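Side-chain contact in conserved hypothetical protein (Agrobacterium tumefaciens, PDB 2FEX), which is of unknown function but belongs to the DJ-1/PfpI superfamily, whose members include proteases, chaperones and deglycase-like enzymes: residues Val42-Met45 / Gly46-Val50. Numbering follows the deposited sequence.
With SO4 (sulfate ion), chain D.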
ATOM      1  N   VAL A  42     -14.919  -5.070  -3.869  1.00 11.68           N
ATOM      2  CA  VAL A  42     -14.201  -6.113  -3.142  1.00 11.89           C
ATOM      3  C   VAL A  42     -13.554  -5.526  -1.886  1.00 12.63           C
ATOM      4  O   VAL A  42     -13.385  -4.314  -1.778  1.00 13.92           O
ATOM      5  CB  VAL A  42     -13.074  -6.722  -4.018  1.00 11.40           C
ATOM      6  CG1 VAL A  42     -13.726  -7.508  -5.216  1.00 12.37           C
ATOM      7  CG2 VAL A  42     -12.050  -5.675  -4.481  1.00 12.03           C
ATOM      8  N   THR A  43     -13.155  -6.407  -0.972  1.00 12.17           N
ATOM      9  CA  THR A  43     -12.545  -5.935   0.315  1.00 13.48           C
ATOM     10  C   THR A  43     -11.080  -6.362   0.315  1.00 13.16           C
ATOM     11  O   THR A  43     -10.775  -7.524   0.110  1.00 12.88           O
ATOM     12  CB  THR A  43     -13.242  -6.566   1.475  1.00 15.26           C
ATOM     13  OG1 THR A  43     -14.648  -6.227   1.436  1.00 15.84           O
ATOM     14  CG2 THR A  43     -12.652  -6.095   2.781  1.00 14.02           C
ATOM     15  N   SER A  44     -10.179  -5.433   0.533  1.00 11.38           N
ATOM     16  CA  SER A  44      -8.744  -5.793   0.544  1.00 11.22           C
ATOM     17  C   SER A  44      -8.398  -6.598   1.795  1.00 11.50           C
ATOM     18  O   SER A  44      -9.196  -6.727   2.776  1.00 11.04           O
ATOM     19  CB  SER A  44      -7.868  -4.534   0.606  1.00 10.15           C
ATOM     20  OG  SER A  44      -7.987  -3.870   1.885  1.00 11.05           O
HETATM   21  N   MSE A  45      -7.180  -7.133   1.813  1.00 13.27           N
HETATM   22  CA  MSE A  45      -6.723  -7.819   3.036  1.00 13.74           C
HETATM   23  C   MSE A  45      -6.831  -6.903   4.256  1.00 12.89           C
HETATM   24  O   MSE A  45      -7.096  -7.382   5.363  1.00 14.51           O
HETATM   25  CB  MSE A  45      -5.263  -8.297   2.882  1.00 13.09           C
HETATM   26  CG  MSE A  45      -5.212  -9.613   2.139  1.00 12.44           C
HETATM   27 SE   MSE A  45      -3.348 -10.068   1.671  1.00 20.08          SE
HETATM   28  CE  MSE A  45      -2.679 -10.487   3.527  1.00 18.54           C
ATOM     29  N   GLY A  46      -6.553  -5.612   4.040  1.00 10.49           N
ATOM     30  CA  GLY A  46      -6.578  -4.592   5.102  1.00 12.06           C
ATOM     31  C   GLY A  46      -7.969  -4.048   5.419  1.00 11.84           C
ATOM     32  O   GLY A  46      -8.100  -3.192   6.328  1.00 13.26           O
ATOM     33  N   GLY A  47      -9.008  -4.604   4.774  1.00 12.06           N
ATOM     34  CA  GLY A  47     -10.395  -4.218   5.063  1.00 12.97           C
ATOM     35  C   GLY A  47     -10.935  -3.066   4.209  1.00 12.76           C
ATOM     36  O   GLY A  47     -12.117  -2.711   4.391  1.00 13.83           O
ATOM     37  N   LEU A  48     -10.142  -2.513   3.300  1.00 11.87           N
ATOM     38  CA  LEU A  48     -10.691  -1.432   2.436  1.00 13.18           C
ATOM     39  C   LEU A  48     -11.862  -2.000   1.610  1.00 12.32           C
ATOM     40  O   LEU A  48     -11.667  -2.968   0.868  1.00 13.32           O
ATOM     41  CB  LEU A  48      -9.649  -0.920   1.415  1.00 12.06           C
ATOM     42  CG  LEU A  48      -8.414  -0.238   2.007  1.00 13.98           C
ATOM     43  CD1 LEU A  48      -7.460   0.032   0.828  1.00 13.93           C
ATOM     44  CD2 LEU A  48      -8.799   1.086   2.754  1.00 14.37           C
ATOM     45  N   LYS A  49     -13.006  -1.299   1.628  1.00 11.97           N
ATOM     46  CA  LYS A  49     -14.140  -1.673   0.731  1.00 12.39           C
ATOM     47  C   LYS A  49     -14.035  -0.838  -0.551  1.00 12.98           C
ATOM     48  O   LYS A  49     -14.319   0.356  -0.557  1.00 13.34           O
ATOM     49  CB  LYS A  49     -15.487  -1.421   1.457  1.00 15.65           C
ATOM     50  CG  LYS A  49     -15.643  -2.128   2.823  1.00 18.54           C
ATOM     51  CD  LYS A  49     -15.113  -3.520   2.836  1.00 21.78           C
ATOM     52  CE  LYS A  49     -15.463  -4.211   4.184  1.00 24.79           C
ATOM     53  NZ  LYS A  49     -14.595  -3.702   5.321  1.00 21.75           N
ATOM     54  N   VAL A  50     -13.521  -1.460  -1.614  1.00 10.94           N
ATOM     55  CA  VAL A  50     -13.206  -0.739  -2.838  1.00 11.14           C
ATOM     56  C   VAL A  50     -14.258  -0.956  -3.925  1.00 13.01           C
ATOM     57  O   VAL A  50     -14.588  -2.128  -4.257  1.00 13.22           O
ATOM     58  CB  VAL A  50     -11.849  -1.220  -3.373  1.00 11.99           C
ATOM     59  CG1 VAL A  50     -11.522  -0.446  -4.660  1.00 14.82           C
ATOM     60  CG2 VAL A  50     -10.754  -1.014  -2.238  1.00 12.98           C
TER
HETATM   61  S   SO4 D1001     -14.689  -5.787   8.227  1.00 44.86           S
HETATM   62  O1  SO4 D1001     -13.509  -5.616   7.381  1.00 39.26           O
HETATM   63  O2  SO4 D1001     -14.455  -5.350   9.649  1.00 37.64           O
HETATM   64  O3  SO4 D1001     -15.782  -4.974   7.644  1.00 43.30           O
HETATM   65  O4  SO4 D1001     -15.017  -7.233   8.241  1.00 44.91           O
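Ser44 OG reaches across the end of a short beta hairpin and accepts the backbone N-H of Leu48, with OG 2.9 Å from Leu48 N and a bent N-H...O angle of 140°. It can do so because chi1 (69°) tucks the hydroxyl between the backbone N and the carbonyl carbon of its own residue, facing the turn. Ser44 OG also lies 3.4 Å from Leu48 CB and is hydrogen-bonded to Asp14, whose carboxylate takes the N-H of Gly46 as well, so two hydrogen bonds hold this buried hydroxyl. Around it the chain closes tightly. A type I turn runs from Ser44 to Gly47, where Gly47 N meets Ser44 O at 2.9 Å from well above the carbonyl plane, and the positive phi of Gly47 (91°) suits a residue without a side chain. Beyond the turn, Leu48 O receives the N-H of Ser44, and Val42 and Val50 form an antiparallel hydrogen-bonded pair.

The face carrying Thr43 and Lys49 is more open, both residues being partly exposed, although Thr43 also packs on Arg25 of the second subunit. Here the two side chains run alongside each other, Lys49 CD lying 3.1 Å from Thr43 OG1 and 3.6 Å from Thr43 CG2. Bends at chi2 and chi4 fold the lysine back along the hairpin, so that Lys49 NZ donates a hydrogen bond to Gly47 O at 2.8 Å. Lys49 NZ also donates to two oxygens of a sulfate, probably from the crystallisation liquor, the nearer being O3 at 2.9 Å.

The hairpin of strands 42-43 and 49-51 stands apart from the central mixed sheet of the DJ-1/PfpI fold. Its first strand and turn pack on the loop carrying Gln10, Phe12 and Asp14, which follows strand 3-7, while Lys49 and Val50 continue the ladder antiparallel into a strand of the second subunit.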